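Local coordinates for protein alpha-1,2-mannosidase (Trichoderma reesei, PDB 1HCU) that trims alpha-1,2-linked mannose residues from N-glycans as a family 47 glycosyl hydrolase, probably taking Man9 down to Man5 with the help of a calcium ion, at residues 60-63 with 64-68; 71-74 with 75-79; 138-141 with 142-146; 190-194 with 195-199; 447-450 with 451-455. All coordinates share one frame; numbering follows the deposited sequence.

Interaction 1: residues 60-63 with 64-68; sequences DGLD and TAILM
Gly61, Leu62 and Asp63 meet Ala65, Ile66 and Leu67 one turn further along helix 56-67, in a local contact of the i to i+4 kind, buried in the alpha/alpha barrel characteristic of family 47 glycosidases. The evidence is in the backbone. Ala65 N lies 2.9 Å from Gly61 O with an N-H...O angle of 159°, almost in line with that carbonyl. Leu67 N reaches Asp63 O at 3.0 Å, also nearly straight at 163°. Between them, the bond of Ile66 N to Leu62 O is more bent, and Ile66 N makes a further, weak bond to Asp63 O.

With CG between the backbone N and the carbonyl carbon (chi1 64°), the Asp63 carboxylate stays close to the backbone, and both its oxygens have partners outside this turn. OD2 forms a salt bridge with Lys459, and OD1 is hydrogen-bonded to His488 and Ser111. Thr64 OG1 bonds Phe454 O and Lys459 NZ, so this polar flank of the helix is tied to helix 451-465, whereas Leu62 and Ile66 turn to the apolar side chains of helices 71-80 and 98-117. Leu62 and Ile66 touch each other only loosely, CG to CD1 at 4.5 Å. Closer contacts run from side chain to backbone: Ile66 CG1 rests 3.4 Å from Leu62 O, and Leu67 CG sits 3.3 Å from Asp63 O.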
loop_
_atom_site.group_PDB
_atom_site.type_symbol
_atom_site.label_atom_id
_atom_site.label_comp_id
_atom_site.label_asym_id
_atom_site.label_seq_id
_atom_site.Cartn_x
_atom_site.Cartn_y
_atom_site.Cartn_z
ATOM N N ASP A 60 -6.498 7.885 -8.171
ATOM C CA ASP A 60 -6.213 6.598 -7.559
ATOM C C ASP A 60 -6.987 5.444 -8.216
ATOM O O ASP A 60 -6.483 4.325 -8.285
ATOM C CB ASP A 60 -6.537 6.671 -6.065
ATOM C CG ASP A 60 -5.351 6.310 -5.190
ATOM O OD1 ASP A 60 -4.211 6.311 -5.707
ATOM O OD2 ASP A 60 -5.554 6.035 -3.984
ATOM N N GLY A 61 -8.190 5.719 -8.719
ATOM C CA GLY A 61 -8.981 4.666 -9.346
ATOM C C GLY A 61 -8.805 4.512 -10.851
ATOM O O GLY A 61 -9.225 3.513 -11.444
ATOM N N LEU A 62 -8.165 5.496 -11.471
ATOM C CA LEU A 62 -7.947 5.491 -12.909
ATOM C C LEU A 62 -7.382 4.184 -13.474
ATOM O O LEU A 62 -7.953 3.612 -14.398
ATOM C CB LEU A 62 -7.030 6.657 -13.292
ATOM C CG LEU A 62 -6.608 6.775 -14.756
ATOM C CD1 LEU A 62 -7.832 6.795 -15.647
ATOM C CD2 LEU A 62 -5.773 8.055 -14.951
ATOM N N ASP A 63 -6.265 3.706 -12.934
ATOM C CA ASP A 63 -5.686 2.484 -13.462
ATOM C C ASP A 63 -6.528 1.247 -13.171
ATOM O O ASP A 63 -6.528 0.293 -13.948
ATOM C CB ASP A 63 -4.247 2.295 -12.962
ATOM C CG ASP A 63 -4.154 2.113 -11.462
ATOM O OD1 ASP A 63 -3.023 1.877 -10.992
ATOM O OD2 ASP A 63 -5.184 2.206 -10.755
ATOM N N THR A 64 -7.257 1.259 -12.061
ATOM C CA THR A 64 -8.104 0.125 -11.744
ATOM C C THR A 64 -9.170 0.055 -12.836
ATOM O O THR A 64 -9.494 -1.024 -13.332
ATOM C CB THR A 64 -8.770 0.283 -10.360
ATOM O OG1 THR A 64 -7.755 0.343 -9.347
ATOM C CG2 THR A 64 -9.689 -0.897 -10.071
ATOM N N ALA A 65 -9.691 1.219 -13.229
ATOM C CA ALA A 65 -10.713 1.306 -14.272
ATOM C C ALA A 65 -10.160 0.816 -15.604
ATOM O O ALA A 65 -10.889 0.261 -16.421
ATOM C CB ALA A 65 -11.198 2.748 -14.412
ATOM N N ILE A 66 -8.869 1.033 -15.828
ATOM C CA ILE A 66 -8.241 0.599 -17.072
ATOM C C ILE A 66 -8.147 -0.926 -17.133
ATOM O O ILE A 66 -8.479 -1.526 -18.148
ATOM C CB ILE A 66 -6.818 1.194 -17.216
ATOM C CG1 ILE A 66 -6.904 2.692 -17.480
ATOM C CG2 ILE A 66 -6.074 0.510 -18.351
ATOM C CD1 ILE A 66 -5.564 3.381 -17.452
ATOM N N LEU A 67 -7.706 -1.544 -16.040
ATOM C CA LEU A 67 -7.555 -3.003 -15.984
ATOM C C LEU A 67 -8.895 -3.732 -16.052
ATOM O O LEU A 67 -8.950 -4.909 -16.415
ATOM C CB LEU A 67 -6.818 -3.411 -14.700
ATOM C CG LEU A 67 -5.429 -2.800 -14.482
ATOM C CD1 LEU A 67 -4.877 -3.241 -13.133
ATOM C CD2 LEU A 67 -4.497 -3.232 -15.603
ATOM N N MET A 68 -9.968 -3.033 -15.694
ATOM C CA MET A 68 -11.301 -3.613 -15.714
ATOM C C MET A 68 -11.987 -3.409 -17.059
ATOM O O MET A 68 -13.068 -3.939 -17.296
ATOM C CB MET A 68 -12.165 -2.999 -14.610
ATOM C CG MET A 68 -11.751 -3.395 -13.203
ATOM S SD MET A 68 -12.690 -2.504 -11.950
ATOM C CE MET A 68 -12.546 -3.610 -10.540
#

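Interaction 2: residues 71-74 with 75-79; sequences ADIV and NTILQ
Asp72 O is the polar atom approached twice across this turn of helix 71-80, both times by Thr76. Thr76 N donates to Asp72 O at 3.0 Å, with an N-H...O angle of 159°. The hydroxyl OG1 of Thr76 stands at the same distance from Asp72 O, although this hydroxyl bond is uncertain, since the proton could go to a different acceptor. The threonine torsion explains the double approach: OG1 is opposite the carbonyl carbon and beside the backbone N (chi1 -56°), which turns it back along the helix.

The regular i to i+4 pattern continues on both flanks, from Asn75 N to Ala71 O and from Leu78 N to Val74 O, each at 2.9 Å, the latter at 168°. On the inner flank two pairs of apolar side chains lie side by side and point the same way. Ile73 CG2 touches Ile77 CD1 at 3.9 Å, and Val74 CG1 touches Leu78 CD1 at 3.7 Å. Leu78 also closes over the backbone, CG coming within 3.2 Å of Val74 O, and reaches Leu129 and Leu133 on helix 127-144. Shortening Leu78 to an alanine would probably strip Val74 CG1 of its methyl partner and open a gap against helix 127-144.

Ile73 and Ile77 touch both helix 13-33 and helix 56-67, and Val74 packs on Ala65 and Ile66 of the latter, whereas Asp72 and Asn75 are exposed. The chemistry is thus that of an amphipathic helix: branched hydrocarbon joins it to its neighbours, and polar groups occupy the outer side.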
loop_
_atom_site.group_PDB
_atom_site.type_symbol
_atom_site.label_atom_id
_atom_site.label_comp_id
_atom_site.label_asym_id
_atom_site.label_seq_id
_atom_site.Cartn_x
_atom_site.Cartn_y
_atom_site.Cartn_z
ATOM N N ALA A 71 -13.910 1.615 -20.228
ATOM C CA ALA A 71 -13.626 2.693 -21.159
ATOM C C ALA A 71 -14.242 4.034 -20.743
ATOM O O ALA A 71 -13.527 5.026 -20.614
ATOM C CB ALA A 71 -14.095 2.297 -22.561
ATOM N N ASP A 72 -15.553 4.067 -20.524
ATOM C CA ASP A 72 -16.229 5.309 -20.140
ATOM C C ASP A 72 -15.635 6.029 -18.937
ATOM O O ASP A 72 -15.361 7.225 -18.994
ATOM C CB ASP A 72 -17.711 5.039 -19.886
ATOM C CG ASP A 72 -18.501 4.901 -21.167
ATOM O OD1 ASP A 72 -17.887 4.577 -22.213
ATOM O OD2 ASP A 72 -19.733 5.106 -21.127
ATOM N N ILE A 73 -15.455 5.310 -17.839
ATOM C CA ILE A 73 -14.881 5.911 -16.652
ATOM C C ILE A 73 -13.481 6.425 -16.962
ATOM O O ILE A 73 -13.106 7.509 -16.520
ATOM C CB ILE A 73 -14.808 4.889 -15.492
ATOM C CG1 ILE A 73 -16.226 4.444 -15.116
ATOM C CG2 ILE A 73 -14.080 5.503 -14.297
ATOM C CD1 ILE A 73 -16.281 3.344 -14.089
ATOM N N VAL A 74 -12.719 5.658 -17.736
ATOM C CA VAL A 74 -11.361 6.053 -18.084
ATOM C C VAL A 74 -11.371 7.379 -18.826
ATOM O O VAL A 74 -10.596 8.285 -18.518
ATOM C CB VAL A 74 -10.662 4.994 -18.967
ATOM C CG1 VAL A 74 -9.297 5.501 -19.425
ATOM C CG2 VAL A 74 -10.497 3.713 -18.199
ATOM N N ASN A 75 -12.257 7.491 -19.804
ATOM C CA ASN A 75 -12.357 8.708 -20.582
ATOM C C ASN A 75 -12.718 9.904 -19.700
ATOM O O ASN A 75 -12.154 10.986 -19.859
ATOM C CB ASN A 75 -13.387 8.524 -21.697
ATOM C CG ASN A 75 -13.677 9.814 -22.438
ATOM O OD1 ASN A 75 -14.571 10.580 -22.053
ATOM N ND2 ASN A 75 -12.909 10.077 -23.497
ATOM N N THR A 76 -13.643 9.703 -18.763
ATOM C CA THR A 76 -14.070 10.776 -17.869
ATOM C C THR A 76 -12.893 11.356 -17.085
ATOM O O THR A 76 -12.745 12.574 -16.979
ATOM C CB THR A 76 -15.137 10.277 -16.860
ATOM O OG1 THR A 76 -16.246 9.714 -17.570
ATOM C CG2 THR A 76 -15.637 11.423 -15.994
ATOM N N ILE A 77 -12.057 10.474 -16.542
ATOM C CA ILE A 77 -10.899 10.881 -15.750
ATOM C C ILE A 77 -9.829 11.525 -16.623
ATOM O O ILE A 77 -9.273 12.564 -16.268
ATOM C CB ILE A 77 -10.301 9.664 -14.980
ATOM C CG1 ILE A 77 -11.402 8.999 -14.142
ATOM C CG2 ILE A 77 -9.184 10.126 -14.043
ATOM C CD1 ILE A 77 -10.979 7.720 -13.441
ATOM N N LEU A 78 -9.550 10.918 -17.770
ATOM C CA LEU A 78 -8.558 11.464 -18.683
ATOM C C LEU A 78 -8.906 12.902 -19.087
ATOM O O LEU A 78 -8.019 13.744 -19.220
ATOM C CB LEU A 78 -8.434 10.571 -19.925
ATOM C CG LEU A 78 -7.783 9.194 -19.729
ATOM C CD1 LEU A 78 -7.768 8.454 -21.043
ATOM C CD2 LEU A 78 -6.362 9.347 -19.216
ATOM N N GLN A 79 -10.190 13.194 -19.265
ATOM C CA GLN A 79 -10.615 14.543 -19.642
ATOM C C GLN A 79 -10.380 15.522 -18.495
ATOM O O GLN A 79 -10.180 16.720 -18.708
ATOM C CB GLN A 79 -12.100 14.543 -20.010
ATOM C CG GLN A 79 -12.434 13.709 -21.225
ATOM C CD GLN A 79 -12.311 14.488 -22.510
ATOM O OE1 GLN A 79 -11.253 15.037 -22.825
ATOM N NE2 GLN A 79 -13.400 14.546 -23.265
#

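Interaction 3: residues 138-141 with 142-146; sequences QTLA and NGLKV
Asn142 meets Gln138 with its whole side chain, one turn on in helix 127-144. CB sits 3.5 Å from Gln138 O and almost as near to Thr139 O. The next atom, Asn142 CG, lies 3.3 Å from Gln138 O; it is beside the backbone N and opposite the carbonyl carbon (chi1 -78°), which folds the amide back over the preceding turn. At the tip, ND2 comes 3.7 Å from Gln138 CG. It also approaches Gln138 O, but the angle is too poor for a hydrogen bond; that carbonyl takes Asn142 N instead, at 2.8 Å. OD1 points to another partner and is hydrogen-bonded to Tyr197 OH, a hydroxyl that Gln138 NE2 also bonds. The two amides, their planes 25° apart, therefore converge on one tyrosine, which probably fixes the rotation of both.

Leu140 O accepts two backbone donors. Leu144 N arrives in the carbonyl plane at 3.0 Å and nearly straight (166°), whereas Gly143 N comes from above that plane at the same distance. This i+3 bond marks a tightening that precedes the 3-10 turn at 145-146. On the buried flank Leu140 and Leu144 touch through their CD2 methyls at 3.7 Å. Lys145 CB lies 3.4 Å from Ala141 O, and its extended chain carries NZ to Gln196 OE1.

The helix is held on several sides. Ala141 packs on Leu188 and Lys145 on Trp185 of helix 182-192, Leu140 and Leu144 rest on Thr101 of helix 98-117, and Leu144 also touches Val159 of strand 158-160.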
loop_
_atom_site.group_PDB
_atom_site.type_symbol
_atom_site.label_atom_id
_atom_site.label_comp_id
_atom_site.label_asym_id
_atom_site.label_seq_id
_atom_site.Cartn_x
_atom_site.Cartn_y
_atom_site.Cartn_z
ATOM N N GLN A 138 5.113 15.235 -13.950
ATOM C CA GLN A 138 6.341 16.002 -13.866
ATOM C C GLN A 138 6.072 17.364 -13.221
ATOM O O GLN A 138 6.870 17.844 -12.423
ATOM C CB GLN A 138 6.944 16.164 -15.255
ATOM C CG GLN A 138 8.237 16.949 -15.279
ATOM C CD GLN A 138 9.018 16.716 -16.551
ATOM O OE1 GLN A 138 8.441 16.586 -17.629
ATOM N NE2 GLN A 138 10.339 16.667 -16.436
ATOM N N THR A 139 4.932 17.971 -13.541
ATOM C CA THR A 139 4.573 19.259 -12.952
ATOM C C THR A 139 4.470 19.111 -11.431
ATOM O O THR A 139 4.997 19.938 -10.679
ATOM C CB THR A 139 3.221 19.791 -13.518
ATOM O OG1 THR A 139 3.364 20.082 -14.913
ATOM C CG2 THR A 139 2.784 21.056 -12.787
ATOM N N LEU A 140 3.797 18.051 -10.984
ATOM C CA LEU A 140 3.633 17.778 -9.557
ATOM C C LEU A 140 5.007 17.589 -8.916
ATOM O O LEU A 140 5.329 18.202 -7.892
ATOM C CB LEU A 140 2.826 16.493 -9.345
ATOM C CG LEU A 140 1.808 16.390 -8.203
ATOM C CD1 LEU A 140 1.485 14.910 -7.961
ATOM C CD2 LEU A 140 2.332 17.027 -6.932
ATOM N N ALA A 141 5.815 16.727 -9.521
ATOM C CA ALA A 141 7.138 16.441 -8.990
ATOM C C ALA A 141 8.027 17.678 -8.922
ATOM O O ALA A 141 8.848 17.796 -8.021
ATOM C CB ALA A 141 7.816 15.359 -9.819
ATOM N N ASN A 142 7.866 18.602 -9.864
ATOM C CA ASN A 142 8.691 19.802 -9.844
ATOM C C ASN A 142 8.401 20.672 -8.629
ATOM O O ASN A 142 9.214 21.514 -8.258
ATOM C CB ASN A 142 8.523 20.604 -11.142
ATOM C CG ASN A 142 9.311 20.006 -12.297
ATOM O OD1 ASN A 142 10.404 19.467 -12.099
ATOM N ND2 ASN A 142 8.773 20.108 -13.504
ATOM N N GLY A 143 7.251 20.463 -8.001
ATOM C CA GLY A 143 6.924 21.238 -6.823
ATOM C C GLY A 143 7.334 20.447 -5.599
ATOM O O GLY A 143 7.892 20.977 -4.632
ATOM N N LEU A 144 7.062 19.154 -5.652
ATOM C CA LEU A 144 7.384 18.259 -4.557
ATOM C C LEU A 144 8.890 18.201 -4.301
ATOM O O LEU A 144 9.326 18.057 -3.160
ATOM C CB LEU A 144 6.857 16.858 -4.877
ATOM C CG LEU A 144 5.634 16.279 -4.144
ATOM C CD1 LEU A 144 4.632 17.340 -3.728
ATOM C CD2 LEU A 144 5.005 15.258 -5.067
ATOM N N LYS A 145 9.685 18.348 -5.354
ATOM C CA LYS A 145 11.135 18.256 -5.209
ATOM C C LYS A 145 11.772 19.204 -4.196
ATOM O O LYS A 145 12.896 18.963 -3.754
ATOM C CB LYS A 145 11.817 18.409 -6.572
ATOM C CG LYS A 145 11.806 19.798 -7.155
ATOM C CD LYS A 145 12.756 19.860 -8.342
ATOM C CE LYS A 145 12.818 21.254 -8.931
ATOM N NZ LYS A 145 13.802 21.332 -10.056
ATOM N N VAL A 146 11.065 20.267 -3.815
ATOM C CA VAL A 146 11.601 21.220 -2.834
ATOM C C VAL A 146 11.825 20.500 -1.496
ATOM O O VAL A 146 12.575 20.965 -0.636
ATOM C CB VAL A 146 10.641 22.448 -2.628
ATOM C CG1 VAL A 146 9.424 22.063 -1.778
ATOM C CG2 VAL A 146 11.402 23.604 -2.000
#

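Interaction 4: residues 190-194 with 195-199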
loop_
_atom_site.group_PDB
_atom_site.type_symbol
_atom_site.label_atom_id
_atom_site.label_comp_id
_atom_site.label_asym_id
_atom_site.label_seq_id
_atom_site.Cartn_x
_atom_site.Cartn_y
_atom_site.Cartn_z
ATOM N N ASP A 190 13.149 8.055 -15.793
ATOM C CA ASP A 190 13.261 7.184 -16.950
ATOM C C ASP A 190 12.268 7.574 -18.043
ATOM O O ASP A 190 12.572 7.478 -19.229
ATOM C CB ASP A 190 13.040 5.726 -16.539
ATOM C CG ASP A 190 14.247 5.126 -15.840
ATOM O OD1 ASP A 190 14.156 3.952 -15.421
ATOM O OD2 ASP A 190 15.282 5.819 -15.717
ATOM N N LEU A 191 11.086 8.022 -17.636
ATOM C CA LEU A 191 10.045 8.415 -18.581
ATOM C C LEU A 191 10.277 9.794 -19.191
ATOM O O LEU A 191 9.941 10.019 -20.352
ATOM C CB LEU A 191 8.688 8.385 -17.881
ATOM C CG LEU A 191 7.662 7.347 -18.345
ATOM C CD1 LEU A 191 8.341 6.129 -18.939
ATOM C CD2 LEU A 191 6.779 6.967 -17.158
ATOM N N THR A 192 10.861 10.704 -18.411
ATOM C CA THR A 192 11.121 12.074 -18.865
ATOM C C THR A 192 12.526 12.306 -19.424
ATOM O O THR A 192 12.737 13.218 -20.210
ATOM C CB THR A 192 10.953 13.098 -17.718
ATOM O OG1 THR A 192 11.939 12.832 -16.707
ATOM C CG2 THR A 192 9.558 13.016 -17.104
ATOM N N GLY A 193 13.491 11.503 -18.999
ATOM C CA GLY A 193 14.851 11.695 -19.471
ATOM C C GLY A 193 15.611 12.662 -18.579
ATOM O O GLY A 193 16.773 12.966 -18.833
ATOM N N ASN A 194 14.944 13.156 -17.541
ATOM C CA ASN A 194 15.549 14.082 -16.588
ATOM C C ASN A 194 15.982 13.271 -15.356
ATOM O O ASN A 194 15.152 12.866 -14.549
ATOM C CB ASN A 194 14.530 15.152 -16.182
ATOM C CG ASN A 194 15.097 16.154 -15.200
ATOM O OD1 ASN A 194 16.227 16.015 -14.742
ATOM N ND2 ASN A 194 14.309 17.173 -14.871
ATOM N N PRO A 195 17.296 13.033 -15.204
ATOM C CA PRO A 195 17.898 12.272 -14.102
ATOM C C PRO A 195 17.729 12.840 -12.692
ATOM O O PRO A 195 17.858 12.105 -11.706
ATOM C CB PRO A 195 19.377 12.196 -14.501
ATOM C CG PRO A 195 19.341 12.292 -15.988
ATOM C CD PRO A 195 18.324 13.389 -16.198
ATOM N N GLN A 196 17.454 14.140 -12.598
ATOM C CA GLN A 196 17.291 14.801 -11.304
ATOM C C GLN A 196 16.333 14.064 -10.343
ATOM O O GLN A 196 16.683 13.811 -9.190
ATOM C CB GLN A 196 16.816 16.249 -11.510
ATOM C CG GLN A 196 16.732 17.094 -10.226
ATOM C CD GLN A 196 15.912 18.404 -10.379
ATOM O OE1 GLN A 196 15.842 19.215 -9.446
ATOM N NE2 GLN A 196 15.285 18.601 -11.545
ATOM N N TYR A 197 15.145 13.698 -10.813
ATOM C CA TYR A 197 14.162 13.033 -9.958
ATOM C C TYR A 197 14.717 11.812 -9.233
ATOM O O TYR A 197 14.635 11.729 -8.008
ATOM C CB TYR A 197 12.916 12.662 -10.773
ATOM C CG TYR A 197 12.347 13.845 -11.527
ATOM C CD1 TYR A 197 11.920 14.986 -10.848
ATOM C CD2 TYR A 197 12.326 13.862 -12.922
ATOM C CE1 TYR A 197 11.498 16.118 -11.540
ATOM C CE2 TYR A 197 11.905 14.990 -13.624
ATOM C CZ TYR A 197 11.499 16.115 -12.924
ATOM O OH TYR A 197 11.140 17.257 -13.604
ATOM N N ALA A 198 15.295 10.880 -9.986
ATOM C CA ALA A 198 15.887 9.674 -9.410
ATOM C C ALA A 198 17.038 10.008 -8.452
ATOM O O ALA A 198 17.151 9.417 -7.367
ATOM C CB ALA A 198 16.388 8.760 -10.522
ATOM N N GLN A 199 17.881 10.959 -8.853
ATOM C CA GLN A 199 19.025 11.373 -8.045
ATOM C C GLN A 199 18.608 11.837 -6.653
ATOM O O GLN A 199 19.216 11.472 -5.648
ATOM C CB GLN A 199 19.791 12.499 -8.755
ATOM C CG GLN A 199 20.610 12.013 -9.942
ATOM C CD GLN A 199 21.105 13.145 -10.839
ATOM O OE1 GLN A 199 21.875 12.912 -11.775
ATOM N NE2 GLN A 199 20.657 14.371 -10.565
#
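Asn194 and Gln196 form the central bond of the tight connection between helices 182-192 and 196-209. Asn194 OD1 accepts from Gln196 N at 3.1 Å with an N-H...O angle of 152°, the donor lying above the amide plane. This is a capping bond at the entry to helix 196-209, with Pro195 between the two partners. The Asn194 side chain reaches there with CG opposite the backbone N (chi1 -180°). From this position it also meets Tyr197: the two side chains run about perpendicular to each other, with the amide plane inclined 57° to the ring. ND2 of Asn194 approaches CE2 of Tyr197 at 3.5 Å, while CB of Asn194 lies 3.7 Å from the same carbon. Thr192 OG1 reaches the ring edge near its plane, 3.8 Å from CE2 of Tyr197.

One shell out, an ST turn sets the asparagine backbone: Asn194 N donates to Thr192 OG1 at 3.1 Å, and that hydroxyl is also hydrogen-bonded to Leu188 O. Gly193, between them, has left helical geometry with a positive phi at which a side chain would collide with the carbonyl oxygen of the residue before. Ser189 OG then joins the two helices, bonding both Asn194 O and Ala198 N.

Around this surface corner, Asp190 on helix 182-192 forms a salt bridge with Arg493. Tyr197 packs back on Leu188 and Ser189 of the same helix and on Ala141 of helix 127-144, which Thr192 also meets through Leu134.

Interaction 5: residues 447-450 with 451-455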
loop_
_atom_site.group_PDB
_atom_site.type_symbol
_atom_site.label_atom_id
_atom_site.label_comp_id
_atom_site.label_asym_id
_atom_site.label_seq_id
_atom_site.Cartn_x
_atom_site.Cartn_y
_atom_site.Cartn_z
ATOM N N ASP A 447 -19.076 6.761 7.650
ATOM C CA ASP A 447 -19.304 7.664 6.524
ATOM C C ASP A 447 -18.042 8.179 5.827
ATOM O O ASP A 447 -17.742 9.372 5.850
ATOM C CB ASP A 447 -20.170 8.836 6.999
ATOM C CG ASP A 447 -20.709 9.673 5.854
ATOM O OD1 ASP A 447 -21.039 9.099 4.791
ATOM O OD2 ASP A 447 -20.817 10.905 6.028
ATOM N N ASP A 448 -17.304 7.273 5.196
ATOM C CA ASP A 448 -16.086 7.647 4.488
ATOM C C ASP A 448 -15.639 6.540 3.536
ATOM O O ASP A 448 -15.728 5.359 3.852
ATOM C CB ASP A 448 -14.968 7.970 5.480
ATOM C CG ASP A 448 -13.650 8.278 4.790
ATOM O OD1 ASP A 448 -13.593 9.227 3.976
ATOM O OD2 ASP A 448 -12.665 7.561 5.062
ATOM N N MET A 449 -15.176 6.940 2.359
ATOM C CA MET A 449 -14.721 6.001 1.346
ATOM C C MET A 449 -13.369 6.480 0.815
ATOM O O MET A 449 -13.297 7.278 -0.119
ATOM C CB MET A 449 -15.760 5.912 0.218
ATOM C CG MET A 449 -15.440 4.891 -0.863
ATOM S SD MET A 449 -16.904 4.403 -1.861
ATOM C CE MET A 449 -16.791 5.536 -3.224
ATOM N N GLU A 450 -12.303 5.990 1.435
ATOM C CA GLU A 450 -10.942 6.355 1.064
ATOM C C GLU A 450 -10.617 5.997 -0.381
ATOM O O GLU A 450 -11.140 5.021 -0.924
ATOM C CB GLU A 450 -9.958 5.666 2.003
ATOM C CG GLU A 450 -10.072 6.133 3.437
ATOM C CD GLU A 450 -9.378 7.454 3.675
ATOM O OE1 GLU A 450 -9.605 8.056 4.745
ATOM O OE2 GLU A 450 -8.597 7.888 2.798
ATOM N N SER A 451 -9.732 6.780 -0.991
ATOM C CA SER A 451 -9.356 6.546 -2.379
ATOM C C SER A 451 -8.707 5.176 -2.624
ATOM O O SER A 451 -8.912 4.580 -3.683
ATOM C CB SER A 451 -8.437 7.676 -2.881
ATOM O OG SER A 451 -7.161 7.638 -2.269
ATOM N N PHE A 452 -7.936 4.667 -1.661
ATOM C CA PHE A 452 -7.303 3.363 -1.862
ATOM C C PHE A 452 -8.331 2.225 -2.017
ATOM O O PHE A 452 -7.987 1.103 -2.381
ATOM C CB PHE A 452 -6.290 3.061 -0.742
ATOM C CG PHE A 452 -6.826 3.251 0.652
ATOM C CD1 PHE A 452 -7.833 2.433 1.136
ATOM C CD2 PHE A 452 -6.289 4.226 1.492
ATOM C CE1 PHE A 452 -8.303 2.572 2.434
ATOM C CE2 PHE A 452 -6.754 4.377 2.797
ATOM C CZ PHE A 452 -7.764 3.545 3.271
ATOM N N TRP A 453 -9.599 2.520 -1.744
ATOM C CA TRP A 453 -10.644 1.519 -1.933
ATOM C C TRP A 453 -10.656 1.280 -3.447
ATOM O O TRP A 453 -10.669 0.138 -3.905
ATOM C CB TRP A 453 -11.984 2.066 -1.453
ATOM C CG TRP A 453 -13.192 1.259 -1.845
ATOM C CD1 TRP A 453 -14.265 1.702 -2.562
ATOM C CD2 TRP A 453 -13.485 -0.102 -1.487
ATOM N NE1 TRP A 453 -15.210 0.708 -2.672
ATOM C CE2 TRP A 453 -14.757 -0.409 -2.021
ATOM C CE3 TRP A 453 -12.798 -1.087 -0.765
ATOM C CZ2 TRP A 453 -15.359 -1.660 -1.856
ATOM C CZ3 TRP A 453 -13.395 -2.333 -0.601
ATOM C CH2 TRP A 453 -14.667 -2.607 -1.146
ATOM N N PHE A 454 -10.614 2.370 -4.212
ATOM C CA PHE A 454 -10.598 2.308 -5.670
ATOM C C PHE A 454 -9.301 1.734 -6.230
ATOM O O PHE A 454 -9.315 0.859 -7.096
ATOM C CB PHE A 454 -10.766 3.703 -6.289
ATOM C CG PHE A 454 -12.156 4.247 -6.209
ATOM C CD1 PHE A 454 -12.453 5.310 -5.361
ATOM C CD2 PHE A 454 -13.174 3.705 -6.989
ATOM C CE1 PHE A 454 -13.738 5.825 -5.290
ATOM C CE2 PHE A 454 -14.465 4.213 -6.925
ATOM C CZ PHE A 454 -14.749 5.274 -6.075
ATOM N N ALA A 455 -8.178 2.233 -5.729
ATOM C CA ALA A 455 -6.876 1.814 -6.225
ATOM C C ALA A 455 -6.356 0.455 -5.795
ATOM O O ALA A 455 -5.713 -0.241 -6.582
ATOM C CB ALA A 455 -5.838 2.878 -5.873
#
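Met449 and Glu450 meet the first turn of helix 451-465 through torsions that send side chains to different aromatic partners. Met449 extends with CG opposite the backbone N (chi1 -176°) and bends at chi3 (93°), bringing SD to Trp453 and CE to Phe454. Phe452 CG stands between its backbone N and carbonyl carbon (chi1 50°), folding the ring back under Glu450. The result is a loop-to-helix entry marked by a Met-aromatic and a CH-pi contact.

The CH-pi contact is face-on: Glu450 CB lies 3.5 Å from the Phe452 ring centroid, offset toward the rim at CZ. Glu450 CG follows at 3.5 Å from the same Phe452 CZ, and the carboxylate plane runs close to parallel with the ring. Met449 SD approaches the five-membered ring of Trp453 obliquely, 4.7 Å from its centroid. The methyl CE of Met449 touches Phe454 CZ at 3.5 Å.

With the ring of Phe452 cut back to an alanine, Glu450 CB and CG lose the face they rest on, and this stem is likely to turn more freely. The Phe452 side chain lies about 7 Å from those of Glu100 and Glu393, predicted active-site residues, and about 8 Å from the bound calcium ion of the alpha/alpha barrel. The backbone closes the turn: Trp453 N donates to Glu450 O at 3.0 Å from above the carbonyl plane, and Trp453 CB lies only 3.1 Å from that oxygen.

In the fold
Interactions 1 and 5 are the buried contacts, and their helices touch directly through Thr64 to Phe454 and Asp60 to Ser451; both lie near the predicted catalytic centre. Interaction 2 adjoins interaction 1, helices 56-67 and 71-80 packing through aliphatic side chains, but it is only partly buried. Interactions 3 and 4, centres about 12 Å apart, join helix 127-144 to the turn between helices 182-192 and 196-209 through Tyr197 OH and form a second cluster; interaction 4 is a surface contact, interaction 3 partly buried. Chemistry follows place: charged groups satisfied by distant residues in interaction 1, aromatic faces and sulfur in interaction 5, branched hydrocarbon in interaction 2, amide-to-hydroxyl bonds in interaction 3, a helix cap and ST turn in interaction 4.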